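Local coordinates for protein DMATS type aromatic prenyltransferase (Streptomyces coelicolor, PDB 6ZS0) that probably transfers a dimethylallyl group to C5 of the indole ring of tryptophan, as an ABBA-type aromatic prenyltransferase of the DMATS family, at residues D117-L120 and D121-L124; Q33-T36 and D37-P41. All coordinates share one frame; numbering follows the deposited sequence.

Interaction 1 of 2, residues D117-L120 and D121-L124; sequences DELL and DLFL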
loop_
_atom_site.group_PDB
_atom_site.type_symbol
_atom_site.label_atom_id
_atom_site.label_comp_id
_atom_site.label_asym_id
_atom_site.label_seq_id
_atom_site.Cartn_x
_atom_site.Cartn_y
_atom_site.Cartn_z
ATOM N N ASP A 117 -12.415 -16.116 3.852
ATOM C CA ASP A 117 -12.731 -17.210 4.803
ATOM C C ASP A 117 -11.949 -18.470 4.454
ATOM O O ASP A 117 -11.492 -19.140 5.376
ATOM C CB ASP A 117 -14.231 -17.474 4.821
ATOM C CG ASP A 117 -15.020 -16.415 5.563
ATOM O OD1 ASP A 117 -14.407 -15.634 6.335
ATOM O OD2 ASP A 117 -16.247 -16.394 5.389
ATOM N N GLU A 118 -11.783 -18.744 3.166
ATOM C CA GLU A 118 -11.001 -19.881 2.628
ATOM C C GLU A 118 -9.553 -19.844 3.129
ATOM O O GLU A 118 -8.940 -20.915 3.122
ATOM C CB GLU A 118 -11.006 -19.873 1.097
ATOM C CG GLU A 118 -12.299 -20.320 0.503
ATOM C CD GLU A 118 -12.535 -21.823 0.561
ATOM O OE1 GLU A 118 -11.578 -22.580 0.943
ATOM O OE2 GLU A 118 -13.660 -22.235 0.233
ATOM N N LEU A 119 -9.039 -18.677 3.568
ATOM C CA LEU A 119 -7.588 -18.478 3.876
ATOM C C LEU A 119 -7.309 -18.306 5.367
ATOM O O LEU A 119 -6.117 -18.306 5.718
ATOM C CB LEU A 119 -7.096 -17.229 3.145
ATOM C CG LEU A 119 -7.183 -17.274 1.627
ATOM C CD1 LEU A 119 -6.491 -16.068 1.037
ATOM C CD2 LEU A 119 -6.610 -18.553 1.060
ATOM N N LEU A 120 -8.317 -18.128 6.222
ATOM C CA LEU A 120 -8.083 -17.596 7.597
ATOM C C LEU A 120 -7.226 -18.538 8.445
ATOM O O LEU A 120 -6.438 -18.037 9.257
ATOM C CB LEU A 120 -9.424 -17.318 8.280
ATOM C CG LEU A 120 -10.203 -16.133 7.721
ATOM C CD1 LEU A 120 -11.421 -15.880 8.565
ATOM C CD2 LEU A 120 -9.343 -14.876 7.628
ATOM N N ASP A 121 -7.376 -19.854 8.317
ATOM C CA ASP A 121 -6.552 -20.781 9.128
ATOM C C ASP A 121 -5.076 -20.639 8.744
ATOM O O ASP A 121 -4.217 -20.815 9.641
ATOM C CB ASP A 121 -6.983 -22.231 9.000
ATOM C CG ASP A 121 -6.949 -22.707 7.577
ATOM O OD1 ASP A 121 -7.687 -22.126 6.771
ATOM O OD2 ASP A 121 -6.165 -23.616 7.288
ATOM N N LEU A 122 -4.775 -20.337 7.476
ATOM C CA LEU A 122 -3.374 -20.168 7.015
ATOM C C LEU A 122 -2.798 -18.889 7.619
ATOM O O LEU A 122 -1.611 -18.897 7.998
ATOM C CB LEU A 122 -3.304 -20.070 5.495
ATOM C CG LEU A 122 -3.685 -21.319 4.703
ATOM C CD1 LEU A 122 -3.811 -20.973 3.241
ATOM C CD2 LEU A 122 -2.664 -22.426 4.900
ATOM N N PHE A 123 -3.590 -17.806 7.670
ATOM C CA PHE A 123 -3.056 -16.439 7.878
ATOM C C PHE A 123 -3.343 -15.896 9.276
ATOM O O PHE A 123 -2.660 -14.925 9.655
ATOM C CB PHE A 123 -3.537 -15.523 6.757
ATOM C CG PHE A 123 -2.900 -15.806 5.426
ATOM C CD1 PHE A 123 -3.611 -16.432 4.405
ATOM C CD2 PHE A 123 -1.575 -15.463 5.190
ATOM C CE1 PHE A 123 -3.016 -16.703 3.179
ATOM C CE2 PHE A 123 -1.005 -15.704 3.957
ATOM C CZ PHE A 123 -1.718 -16.339 2.961
ATOM N N LEU A 124 -4.269 -16.495 10.036
ATOM C CA LEU A 124 -4.591 -16.069 11.428
ATOM C C LEU A 124 -4.490 -17.262 12.378
ATOM O O LEU A 124 -5.479 -17.677 12.991
ATOM C CB LEU A 124 -5.993 -15.450 11.440
ATOM C CG LEU A 124 -6.144 -14.147 10.641
ATOM C CD1 LEU A 124 -7.562 -13.618 10.766
ATOM C CD2 LEU A 124 -5.153 -13.073 11.067
HETATM O O HOH W 1 -10.012 -20.960 6.464
#
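Leu119, just ahead of the short helix 120-123, and Phe123 within it lie side by side, both side chains pointing the same way. Leu119 CB meets the ring at Phe123 CD1, 3.8 Å away, and Leu119 CD1 reaches CE1 of the same ring at 4.1 Å. In Phe123, chi1 of -71° carries the ring to the Leu119 side, and chi2 of 106° turns its CD1-CE1 edge there. The carbonyl oxygen Leu119 O also sits at the ring edge, 3.4 Å from Phe123 CD1, and accepts the hydrogen bond from Phe123 N in the carbonyl plane at 3.2 Å; its bond from Leu122 N is weak. One residue on, Leu124 N donates to Leu120 O at 2.8 Å (N-H...O 147°), while Leu120 CD2 and Leu124 CD1 pack at 3.8 Å. An alanine in place of Phe123 would probably leave Leu119 CB and CD1 without their aromatic neighbour and open a gap toward Leu191 and Thr165.

The side facing solvent, with the exposed Glu118 and Asp121, is held by polar bridges instead of packed carbons. There a water donates to both Asp117 O and Asp121 OD1, each at 2.6 Å, linking the type I turn 117-120 to the helix. Arg172 forms a salt bridge with Asp121 OD1 and a hydrogen bond with Glu118 O, so a charged group as well as water ties the exposed side together. Leu119 and Phe123 pack against helix 162-175 and strand 191-195, whereas Leu120 and Leu124 lie on Leu99 of helix 91-109.

Interaction 2 of 2, residues Q33-T36 and D37-P41; sequences QVLT and DALGP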
loop_
_atom_site.group_PDB
_atom_site.type_symbol
_atom_site.label_atom_id
_atom_site.label_comp_id
_atom_site.label_asym_id
_atom_site.label_seq_id
_atom_site.Cartn_x
_atom_site.Cartn_y
_atom_site.Cartn_z
ATOM N N GLN A 33 -15.508 8.937 8.036
ATOM C CA GLN A 33 -16.225 8.107 9.035
ATOM C C GLN A 33 -15.735 6.648 8.917
ATOM O O GLN A 33 -15.514 6.004 9.943
ATOM C CB GLN A 33 -17.739 8.250 8.855
ATOM C CG GLN A 33 -18.547 7.270 9.689
ATOM C CD GLN A 33 -20.039 7.493 9.579
ATOM O OE1 GLN A 33 -20.567 7.753 8.495
ATOM N NE2 GLN A 33 -20.736 7.351 10.699
ATOM N N VAL A 34 -15.534 6.149 7.705
ATOM C CA VAL A 34 -15.080 4.750 7.498
ATOM C C VAL A 34 -13.684 4.580 8.140
ATOM O O VAL A 34 -13.466 3.542 8.802
ATOM C CB VAL A 34 -15.092 4.377 6.012
ATOM C CG1 VAL A 34 -14.365 3.076 5.728
ATOM C CG2 VAL A 34 -16.513 4.307 5.473
ATOM N N LEU A 35 -12.800 5.568 7.980
ATOM C CA LEU A 35 -11.403 5.464 8.483
ATOM C C LEU A 35 -11.433 5.519 10.005
ATOM O O LEU A 35 -10.815 4.680 10.636
ATOM C CB LEU A 35 -10.542 6.595 7.928
ATOM C CG LEU A 35 -9.125 6.656 8.514
ATOM C CD1 LEU A 35 -8.396 5.332 8.324
ATOM C CD2 LEU A 35 -8.334 7.809 7.935
ATOM N N THR A 36 -12.204 6.453 10.573
ATOM C CA THR A 36 -12.367 6.548 12.041
ATOM C C THR A 36 -12.842 5.200 12.571
ATOM O O THR A 36 -12.296 4.737 13.557
ATOM C CB THR A 36 -13.362 7.655 12.433
ATOM O OG1 THR A 36 -12.799 8.879 11.982
ATOM C CG2 THR A 36 -13.641 7.704 13.913
ATOM N N ASP A 37 -13.866 4.609 11.964
ATOM C CA ASP A 37 -14.436 3.328 12.463
ATOM C C ASP A 37 -13.404 2.201 12.302
ATOM O O ASP A 37 -13.310 1.378 13.194
ATOM C CB ASP A 37 -15.745 2.962 11.755
ATOM C CG ASP A 37 -16.491 1.810 12.431
ATOM O OD1 ASP A 37 -16.877 1.946 13.607
ATOM O OD2 ASP A 37 -16.666 0.776 11.780
ATOM N N ALA A 38 -12.671 2.190 11.193
ATOM C CA ALA A 38 -11.627 1.176 10.893
ATOM C C ALA A 38 -10.510 1.243 11.951
ATOM O O ALA A 38 -10.050 0.197 12.388
ATOM C CB ALA A 38 -11.127 1.374 9.497
ATOM N N LEU A 39 -10.130 2.434 12.390
ATOM C CA LEU A 39 -9.074 2.600 13.417
ATOM C C LEU A 39 -9.563 2.110 14.779
ATOM O O LEU A 39 -8.693 1.806 15.640
ATOM C CB LEU A 39 -8.662 4.076 13.495
ATOM C CG LEU A 39 -7.755 4.559 12.365
ATOM C CD1 LEU A 39 -7.607 6.068 12.394
ATOM C CD2 LEU A 39 -6.375 3.899 12.443
ATOM N N GLY A 40 -10.878 2.093 15.012
ATOM C CA GLY A 40 -11.476 1.722 16.296
ATOM C C GLY A 40 -10.877 2.533 17.435
ATOM O O GLY A 40 -10.709 3.739 17.314
ATOM N N PRO A 41 -10.526 1.901 18.566
ATOM C CA PRO A 41 -10.161 2.645 19.773
ATOM C C PRO A 41 -9.018 3.637 19.580
ATOM O O PRO A 41 -9.042 4.742 20.180
ATOM C CB PRO A 41 -9.757 1.507 20.714
ATOM C CG PRO A 41 -10.677 0.417 20.305
ATOM C CD PRO A 41 -10.557 0.451 18.800
HETATM O O HOH W 2 -13.105 4.590 16.225
#
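The C-terminal turn of helix 25-39 carries this contact, in which the carbonyls of Gln33-Thr36 accept hydrogen bonds from the amides of Asp37-Gly40 before the chain leaves the helix. Three successive i to i+4 bonds define the regular part: Asp37 N to Gln33 O at 3.0 Å, Ala38 N to Val34 O at 2.9 Å and Leu39 N to Leu35 O at 2.9 Å. The first is the straightest, with an N-H...O angle of 162°. The next in the series, from Gly40 N to Thr36 O, is long and weak, and Gly40 N also bonds to Asp37 O; this amide is thus shared between an i to i+4 and an i to i+3 acceptor as the helix ends. Gly40 then turns to positive phi (53°), a conformation that favours glycine, and a side chain here would run into Pro41 CD. A water donates to both Thr36 O and Gly40 O, each at 2.8 Å, bridging the last turn to the departing chain.

Among side chains, Leu35 CD1 approaches Leu39 CG at 4.2 Å. The different first torsions, CG anti to the backbone N in Leu35 (chi1 174°) and anti to the carbonyl carbon in Leu39, make the two side chains slant across each other instead of running alongside. Leu39 CG also rests 3.5 Å from Leu35 O, and Ala38 CB lies 3.3 Å from Val34 O. On the exposed side, Thr36 OG1 bonds back to Ala32 O, tying its hydroxyl to the preceding turn.

Leu35 and Leu39 face helix 6-20, both touching Thr10. Ala38 packs on Met105 of helix 91-109 and, together with Leu39, on Val82 of strand 77-82, placing this helix end between two helices and the barrel wall.

Overall arrangement
Interactions 1 and 2 are separate local contacts in series along the chain, interaction 2 closing before interaction 1 opens. Their centres are 24 Å apart and their nearest atoms about 14 Å, so they do not touch. Helix 91-109 is their shared neighbour: interaction 2 packs nearer its C-terminal end, from Thr104 to Trp109, and interaction 1 further back, at Leu99 and Arg103. Interaction 2 also reaches barrel strand 77-82, and interaction 1 reaches strand 191-195, so both join helical structure to the ten-stranded antiparallel barrel. Their centres lie 18 and 21 Å from the chain centre. In ABBA prenyltransferases the reaction chamber is inside the barrel, consistent with both contacts being structural packing in the surrounding helical layer.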